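Local coordinates for protein putative polysaccharide deacetylase (Bdellovibrio bacteriovorus HD100, PDB 5JP6) that probably removes acetyl groups from peptidoglycan as a zinc-dependent carbohydrate esterase of family 4, acting on the bacterial cell wall during predation on other bacteria, at residues M128-A134 and A342-Q347; N142-D148 and E193-K197; N149-M155 and V359-A365. The protein carries 1 engineered substitution. One frame throughout, in Å; residues are numbered along the deposited sequence.

Interaction 1: residues M128-A134 and A342-Q347; sequences MSVPGHA and AEIMPQ
The carboxamide of Gln-347 and the carboxylate of Glu-343 are the flat groups by which helix 339-354 holds the loop 128-134. At the edge of the amide, in its plane, NE2 donates to Ser-129 OG over 3.1 Å. OE1 of the same amide takes the Val-130 N-H at 2.8 Å, the donor standing 36° above the carbonyl plane. The Val-130 methyl CG2 packs on NE2, and CB of Met-128 lies 3.4 Å from Gln-347 OE1. With CG anti to the backbone N (chi1 -174°) and the chain folded at chi2, Gln-347 turns its amide back onto the loop. The carboxylate of Glu-343 is met over its face: Ala-134 N donates to OE2 at 3.0 Å, from far above the plane. The His-133 ring runs alongside, its plane 54° from that of the carboxylate, while its ND1 bonds to Leu-135 N. Arg-339 and Arg-125 form salt bridges to OE2 and OE1, which would probably keep this buried acid ionised.

Between these two grips the backbones come close. Gly-132 CA sits 3.5 Å from Glu-343 O, and three waters fill in the polar links. Water 1 joins Val-130 O, Glu-343 O and Gln-347 N, a helix amide left without a bond to the preceding turn at the Pro-346 kink. Water 2 takes the Gly-132 N-H and lies against Glu-343 O, and water 3 connects His-133 N to Ala-342 O. An apolar contact completes the join, Val-130 CG1 against Pro-346 CB at 3.7 Å.

The loop leads out of helix 110-126, whose Arg-125 and Phe-121 both contact Glu-343; helix 339-354 also touches helix 313-327 through Ile-344 and Gln-347, and helix 183-193 through Ala-342 and Pro-346.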
# COMPACT_ATOMS: atom_id res chain seq x y z
N MET A 128 17.72 6.03 -13.07
CA MET A 128 17.62 4.62 -12.70
C MET A 128 18.11 3.72 -13.78
O MET A 128 17.73 3.87 -14.93
CB MET A 128 16.20 4.27 -12.40
CG MET A 128 15.73 4.97 -11.16
SD MET A 128 13.96 4.90 -11.11
CE MET A 128 13.82 3.65 -9.87
N SER A 129 18.93 2.72 -13.39
CA SER A 129 19.41 1.75 -14.38
C SER A 129 18.32 0.79 -14.79
O SER A 129 18.35 0.25 -15.90
CB SER A 129 20.66 1.02 -13.92
OG SER A 129 20.35 0.10 -12.91
N VAL A 130 17.33 0.61 -13.90
CA VAL A 130 16.17 -0.26 -14.17
C VAL A 130 14.88 0.52 -13.95
O VAL A 130 14.30 0.46 -12.88
CB VAL A 130 16.17 -1.56 -13.33
CG1 VAL A 130 15.06 -2.46 -13.81
CG2 VAL A 130 17.51 -2.28 -13.46
N PRO A 131 14.52 1.34 -14.92
CA PRO A 131 13.37 2.20 -14.68
C PRO A 131 12.07 1.41 -14.59
O PRO A 131 11.98 0.31 -15.10
CB PRO A 131 13.39 3.15 -15.89
CG PRO A 131 14.09 2.37 -16.96
CD PRO A 131 15.14 1.58 -16.23
N GLY A 132 11.11 1.99 -13.88
CA GLY A 132 9.77 1.49 -13.82
C GLY A 132 8.79 2.54 -14.29
O GLY A 132 9.20 3.56 -14.79
N HIS A 133 7.51 2.23 -14.21
CA HIS A 133 6.46 3.16 -14.55
C HIS A 133 5.18 2.69 -13.90
O HIS A 133 4.69 1.60 -14.22
CB HIS A 133 6.23 3.26 -16.05
CG HIS A 133 5.70 4.59 -16.46
ND1 HIS A 133 4.56 5.12 -15.92
CD2 HIS A 133 6.18 5.49 -17.35
CE1 HIS A 133 4.36 6.32 -16.45
NE2 HIS A 133 5.33 6.56 -17.32
N ALA A 134 4.61 3.53 -13.05
CA ALA A 134 3.42 3.13 -12.34
C ALA A 134 2.15 3.21 -13.16
O ALA A 134 1.14 2.69 -12.74
CB ALA A 134 3.24 3.97 -11.10
N ALA A 342 5.71 1.60 -6.78
CA ALA A 342 5.59 0.94 -8.10
C ALA A 342 6.74 1.42 -9.02
O ALA A 342 7.34 0.62 -9.76
CB ALA A 342 4.22 1.19 -8.72
N GLU A 343 7.08 2.73 -8.97
CA GLU A 343 8.11 3.25 -9.84
C GLU A 343 9.47 2.60 -9.58
O GLU A 343 10.26 2.46 -10.51
CB GLU A 343 8.26 4.77 -9.66
CG GLU A 343 7.04 5.59 -10.08
CD GLU A 343 6.94 5.79 -11.58
OE1 GLU A 343 7.95 5.74 -12.33
OE2 GLU A 343 5.79 6.06 -12.04
N ILE A 344 9.76 2.28 -8.31
CA ILE A 344 11.07 1.72 -7.96
C ILE A 344 11.09 0.19 -7.90
O ILE A 344 12.15 -0.40 -7.67
CB ILE A 344 11.62 2.27 -6.63
CG1 ILE A 344 10.76 1.85 -5.42
CG2 ILE A 344 11.75 3.80 -6.73
CD1 ILE A 344 11.58 1.61 -4.18
N MET A 345 9.94 -0.46 -8.17
CA MET A 345 9.88 -1.89 -7.89
C MET A 345 10.85 -2.72 -8.77
O MET A 345 11.58 -3.58 -8.24
CB MET A 345 8.45 -2.41 -7.94
CG MET A 345 8.28 -3.83 -7.40
SD MET A 345 8.88 -4.07 -5.70
CE MET A 345 8.01 -2.80 -4.80
N PRO A 346 10.89 -2.45 -10.10
CA PRO A 346 11.89 -3.24 -10.87
C PRO A 346 13.32 -3.06 -10.37
O PRO A 346 14.07 -4.03 -10.26
CB PRO A 346 11.71 -2.70 -12.29
CG PRO A 346 10.28 -2.25 -12.33
CD PRO A 346 10.00 -1.65 -10.97
N GLN A 347 13.66 -1.84 -10.01
CA GLN A 347 14.99 -1.52 -9.56
C GLN A 347 15.28 -2.23 -8.19
O GLN A 347 16.37 -2.79 -7.94
CB GLN A 347 15.17 -0.02 -9.45
CG GLN A 347 16.60 0.37 -9.12
CD GLN A 347 17.49 0.46 -10.36
OE1 GLN A 347 17.23 1.26 -11.22
NE2 GLN A 347 18.48 -0.39 -10.47
O HOH W 1 12.35 0.56 -11.00
O HOH W 2 11.17 4.41 -12.21
O HOH W 3 7.26 -0.02 -12.48

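Interaction 2: residues N142-D148 and E193-K197; sequences NSFRFPD and EVNAK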
# COMPACT_ATOMS: atom_id res chain seq x y z
N ASN A 142 14.83 -6.05 -16.51
CA ASN A 142 15.13 -7.25 -15.71
C ASN A 142 14.93 -8.50 -16.50
O ASN A 142 13.84 -8.73 -17.00
CB ASN A 142 14.28 -7.31 -14.44
CG ASN A 142 14.71 -6.33 -13.39
OD1 ASN A 142 15.85 -5.88 -13.38
ND2 ASN A 142 13.78 -6.05 -12.39
N SER A 143 15.97 -9.32 -16.58
CA SER A 143 15.87 -10.64 -17.26
C SER A 143 16.61 -11.66 -16.42
O SER A 143 17.51 -12.36 -16.89
CB SER A 143 16.45 -10.58 -18.65
OG SER A 143 17.64 -9.89 -18.55
N PHE A 144 16.21 -11.74 -15.18
CA PHE A 144 16.63 -12.79 -14.25
C PHE A 144 15.36 -13.36 -13.64
O PHE A 144 14.29 -12.78 -13.78
CB PHE A 144 17.58 -12.28 -13.14
CG PHE A 144 16.97 -11.30 -12.20
CD1 PHE A 144 16.99 -9.92 -12.46
CD2 PHE A 144 16.30 -11.75 -11.07
CE1 PHE A 144 16.37 -9.03 -11.61
CE2 PHE A 144 15.73 -10.86 -10.18
CZ PHE A 144 15.76 -9.51 -10.43
N ARG A 145 15.51 -14.45 -12.92
CA ARG A 145 14.38 -15.12 -12.33
C ARG A 145 14.74 -15.55 -10.91
O ARG A 145 15.71 -16.31 -10.73
CB ARG A 145 14.02 -16.34 -13.17
CG ARG A 145 12.87 -17.18 -12.69
CD ARG A 145 12.67 -18.36 -13.64
NE ARG A 145 11.49 -19.15 -13.31
CZ ARG A 145 11.44 -20.07 -12.34
NH1 ARG A 145 12.50 -20.33 -11.58
NH2 ARG A 145 10.30 -20.74 -12.12
N PHE A 146 14.01 -15.08 -9.90
CA PHE A 146 14.15 -15.62 -8.56
C PHE A 146 13.62 -17.09 -8.62
O PHE A 146 12.61 -17.37 -9.28
CB PHE A 146 13.31 -14.82 -7.52
CG PHE A 146 13.86 -13.45 -7.17
CD1 PHE A 146 15.02 -13.33 -6.40
CD2 PHE A 146 13.21 -12.26 -7.57
CE1 PHE A 146 15.51 -12.09 -6.04
CE2 PHE A 146 13.74 -11.02 -7.20
CZ PHE A 146 14.87 -10.95 -6.45
N PRO A 147 14.27 -18.01 -7.89
CA PRO A 147 13.69 -19.36 -7.78
C PRO A 147 12.38 -19.36 -7.05
O PRO A 147 12.12 -18.49 -6.21
CB PRO A 147 14.74 -20.14 -6.96
CG PRO A 147 15.57 -19.11 -6.26
CD PRO A 147 15.45 -17.81 -7.02
N ASP A 148 11.51 -20.33 -7.35
CA ASP A 148 10.37 -20.52 -6.49
C ASP A 148 10.82 -20.78 -5.04
O ASP A 148 11.78 -21.53 -4.78
CB ASP A 148 9.56 -21.75 -6.93
CG ASP A 148 8.88 -21.58 -8.29
OD1 ASP A 148 8.58 -20.45 -8.71
OD2 ASP A 148 8.65 -22.63 -8.93
N GLU A 193 7.81 -10.44 -13.88
CA GLU A 193 9.00 -10.47 -14.75
C GLU A 193 10.15 -11.28 -14.17
O GLU A 193 10.97 -11.83 -14.93
CB GLU A 193 9.59 -9.02 -14.94
CG GLU A 193 8.84 -8.18 -15.84
CD GLU A 193 9.34 -6.74 -15.90
OE1 GLU A 193 10.02 -6.12 -14.98
OE2 GLU A 193 8.95 -6.21 -16.88
N VAL A 194 10.23 -11.29 -12.83
CA VAL A 194 11.34 -11.94 -12.14
C VAL A 194 10.89 -13.14 -11.28
O VAL A 194 11.64 -13.65 -10.44
CB VAL A 194 12.15 -10.92 -11.32
CG1 VAL A 194 12.74 -9.85 -12.23
CG2 VAL A 194 11.31 -10.30 -10.19
N ASN A 195 9.65 -13.59 -11.50
CA ASN A 195 9.09 -14.77 -10.79
C ASN A 195 9.00 -14.56 -9.29
O ASN A 195 9.07 -15.52 -8.56
CB ASN A 195 9.87 -16.03 -11.11
CG ASN A 195 9.21 -17.28 -10.60
OD1 ASN A 195 8.01 -17.47 -10.80
ND2 ASN A 195 9.97 -18.14 -9.93
N ALA A 196 8.82 -13.32 -8.85
CA ALA A 196 8.64 -13.03 -7.44
C ALA A 196 7.17 -13.11 -7.06
O ALA A 196 6.31 -12.61 -7.79
CB ALA A 196 9.18 -11.67 -7.05
N LYS A 197 6.89 -13.70 -5.90
CA LYS A 197 5.53 -13.72 -5.35
C LYS A 197 5.54 -12.84 -4.12
O LYS A 197 6.58 -12.64 -3.49
CB LYS A 197 5.11 -15.15 -5.00
CG LYS A 197 5.16 -16.10 -6.17
CD LYS A 197 4.18 -15.72 -7.26
CE LYS A 197 4.16 -16.77 -8.38
NZ LYS A 197 5.49 -16.91 -9.08
O HOH W 4 10.92 -6.38 -12.37
O HOH W 5 10.02 -16.79 -6.44
O HOH W 6 7.02 -18.65 -7.32
O HOH W 7 6.98 -20.03 -11.02
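Val-194 is the tightly packed part, set against Phe-144 and Phe-146 at once, one methyl on each. Its CG1 methyl lies over one face of the Phe-144 ring, a CH-pi contact 3.8 Å from the centroid, and also touches Asn-142 CB. The other methyl, CG2, rests 3.8 Å from Phe-146 CD2. The rings themselves meet edge against face, with CE2 of Phe-144 over the Phe-146 ring. Main chain supports the packing: Phe-146 N donates to Val-194 O at 2.8 Å. Leu-349 and Tyr-353 of helix 339-354 close in on this side, Tyr-353 stacking on Phe-144.

Asn-195 marks the turn from this packing toward solvent. With positive phi, it is the C' residue of the Schellman motif that ends helix 183-193. Because chi1 is -170°, CG points away from the backbone N and the amide reaches across to the loop 142-148, where both ND2 hydrogens are used almost straight and in the amide plane, one to Phe-146 O (2.8 Å) and one to Asp-148 OD1 (3.0 Å).

Outward, the contact becomes looser and wetter. The extended Arg-145 lays its guanidinium flat over the Asn-195 amide, the planes 18° apart, and makes a long salt bridge to Asp-148 OD1, well out of the guanidinium plane and a matter of charge alone. Water 7 bridges Asp-148 OD1 and Asn-195 OD1, whereas water 6 links the same Asp-148 oxygen to Lys-197 NZ.

Interaction 3: residues N149-M155 and V359-A365; sequences NTQKRDM and VVLLTAA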
# COMPACT_ATOMS: atom_id res chain seq x y z
N ASN A 149 10.13 -20.13 -4.12
CA ASN A 149 10.37 -20.29 -2.70
C ASN A 149 9.13 -19.93 -1.91
O ASN A 149 8.98 -18.81 -1.47
CB ASN A 149 11.54 -19.42 -2.28
CG ASN A 149 12.14 -19.85 -0.95
OD1 ASN A 149 11.48 -20.49 -0.11
ND2 ASN A 149 13.39 -19.48 -0.75
N THR A 150 8.24 -20.91 -1.78
CA THR A 150 7.02 -20.79 -1.02
C THR A 150 7.15 -21.65 0.22
O THR A 150 7.41 -22.84 0.13
CB THR A 150 5.79 -21.18 -1.88
OG1 THR A 150 5.69 -20.23 -2.99
CG2 THR A 150 4.53 -21.17 -1.07
N GLN A 151 6.91 -21.03 1.38
CA GLN A 151 7.07 -21.65 2.67
C GLN A 151 5.74 -21.63 3.40
O GLN A 151 5.10 -20.58 3.55
CB GLN A 151 8.16 -20.96 3.45
CG GLN A 151 9.54 -21.14 2.82
CD GLN A 151 10.65 -20.45 3.58
OE1 GLN A 151 10.62 -20.33 4.79
NE2 GLN A 151 11.63 -20.00 2.85
N LYS A 152 5.34 -22.79 3.90
CA LYS A 152 4.06 -22.97 4.55
C LYS A 152 4.19 -22.68 6.04
O LYS A 152 5.18 -23.07 6.69
CB LYS A 152 3.53 -24.38 4.36
CG LYS A 152 3.22 -24.74 2.92
CD LYS A 152 2.86 -26.22 2.82
CE LYS A 152 2.67 -26.64 1.39
NZ LYS A 152 2.41 -28.10 1.33
N ARG A 153 3.13 -22.10 6.60
CA ARG A 153 3.03 -21.82 8.04
C ARG A 153 1.66 -22.29 8.52
O ARG A 153 0.67 -22.08 7.87
CB ARG A 153 3.18 -20.34 8.33
CG ARG A 153 4.48 -19.73 7.88
CD ARG A 153 5.65 -20.23 8.70
NE ARG A 153 6.92 -19.68 8.22
CZ ARG A 153 7.76 -20.30 7.40
NH1 ARG A 153 7.48 -21.50 6.89
NH2 ARG A 153 8.89 -19.69 7.05
N ASP A 154 1.63 -22.99 9.64
CA ASP A 154 0.37 -23.45 10.22
C ASP A 154 -0.31 -22.27 10.89
O ASP A 154 0.18 -21.71 11.90
CB ASP A 154 0.65 -24.60 11.20
CG ASP A 154 -0.63 -25.16 11.91
OD1 ASP A 154 -1.72 -24.73 11.61
OD2 ASP A 154 -0.39 -25.96 12.74
N MET A 155 -1.47 -21.93 10.36
CA MET A 155 -2.24 -20.83 10.86
C MET A 155 -3.53 -21.27 11.58
O MET A 155 -4.33 -20.45 11.99
CB MET A 155 -2.43 -19.79 9.73
CG MET A 155 -0.99 -19.22 9.27
SD MET A 155 -1.26 -18.10 8.11
CE MET A 155 0.27 -18.16 7.27
N VAL A 359 13.38 -14.01 -2.69
CA VAL A 359 12.06 -13.65 -2.31
C VAL A 359 11.23 -14.88 -1.92
O VAL A 359 11.18 -15.86 -2.66
CB VAL A 359 11.34 -12.86 -3.42
CG1 VAL A 359 9.87 -12.60 -3.05
CG2 VAL A 359 12.06 -11.53 -3.67
N VAL A 360 10.62 -14.82 -0.74
CA VAL A 360 9.84 -15.93 -0.19
C VAL A 360 8.38 -15.55 -0.08
O VAL A 360 8.05 -14.47 0.40
CB VAL A 360 10.34 -16.29 1.22
CG1 VAL A 360 9.44 -17.29 1.91
CG2 VAL A 360 11.77 -16.82 1.13
N LEU A 361 7.51 -16.49 -0.45
CA LEU A 361 6.09 -16.34 -0.20
C LEU A 361 5.71 -17.18 1.01
O LEU A 361 6.06 -18.36 1.07
CB LEU A 361 5.27 -16.83 -1.40
CG LEU A 361 3.77 -16.65 -1.31
CD1 LEU A 361 3.39 -15.20 -1.26
CD2 LEU A 361 3.11 -17.38 -2.48
N LEU A 362 5.01 -16.57 1.98
CA LEU A 362 4.49 -17.34 3.12
C LEU A 362 3.01 -17.61 2.82
O LEU A 362 2.29 -16.70 2.38
CB LEU A 362 4.63 -16.57 4.44
CG LEU A 362 6.06 -16.20 4.83
CD1 LEU A 362 6.04 -15.34 6.09
CD2 LEU A 362 6.91 -17.44 5.01
N THR A 363 2.58 -18.83 3.09
CA THR A 363 1.23 -19.24 2.80
C THR A 363 0.76 -20.23 3.87
O THR A 363 1.58 -20.83 4.58
CB THR A 363 1.15 -19.85 1.38
OG1 THR A 363 -0.21 -19.82 0.95
CG2 THR A 363 1.72 -21.27 1.37
N ALA A 364 -0.54 -20.38 3.99
CA ALA A 364 -1.09 -21.36 4.94
C ALA A 364 -0.69 -22.80 4.59
O ALA A 364 -0.65 -23.18 3.42
CB ALA A 364 -2.60 -21.26 5.00
N ALA A 365 -0.42 -23.59 5.62
CA ALA A 365 -0.15 -25.03 5.41
C ALA A 365 -1.36 -25.78 4.84
O ALA A 365 -1.20 -26.70 4.02
CB ALA A 365 0.30 -25.66 6.72
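Thr-150 and Gln-151 pair with Leu-361 and Leu-362 in parallel register, followed by Lys-152 with Thr-363 and Arg-153 with Ala-364. Five main-chain hydrogen bonds join the strands, running from Leu-361 N to Asn-149 O (2.9 Å) through to Ala-365 N to Arg-153 O (2.9 Å), with CA-H...O contacts between them.

Polar side chains form a chain of hydrogen bonds on the face carrying Gln-151 and Leu-362. Gln-151 NE2 donates to Asn-149 OD1 at 3.0 Å, nearly straight, while Arg-153 NH2 reaches Gln-151 OE1 at 2.9 Å. A bend at chi2 (-69°) folds the arginine back along its own strand, where NH1 also bonds to Lys-152 O. Glu-170 of the adjoining strand receives both Asn-149 ND2 and Gln-151 NE2.

Packing contacts lie on both faces of the sheet. Leu-362 CD2 lies over one face of the guanidinium, 3.6 Å from Arg-153 NH2, and the methyls of Val-360 pack against Gln-151 NE2. On the other face, the methyls Thr-150 CG2 and Thr-363 CG2 meet at 3.7 Å.

Strand 358-364 pairs on its other side with strand 170-176, and 150-153 extends the parallel sheet of the NodB-type deacetylase fold, the distorted (beta/alpha) barrel typical of carbohydrate esterase family 4.

Along the chain, segments 128-134, 142-148 and 149-155 follow one another after helix 110-126, in the run ending with strand 150-153 and the residues just beyond, so a single connection enters all three contacts. Its partners are helix 339-354, the end of helix 183-193 and strand 358-364. Interactions 1 and 2 have centres about 15 Å apart and touch where Asn-142 ND2 meets Pro-346 O; interactions 2 and 3, centres about 17 Å apart, meet where Phe-146 packs on Val-359. Interactions 1 and 3, centres about 27 Å apart and not touching, use helix 339-354 and the strand 358-364 that follows it. The connection thus ties the N-terminal helices to the deacetylase fold, away from the zinc site.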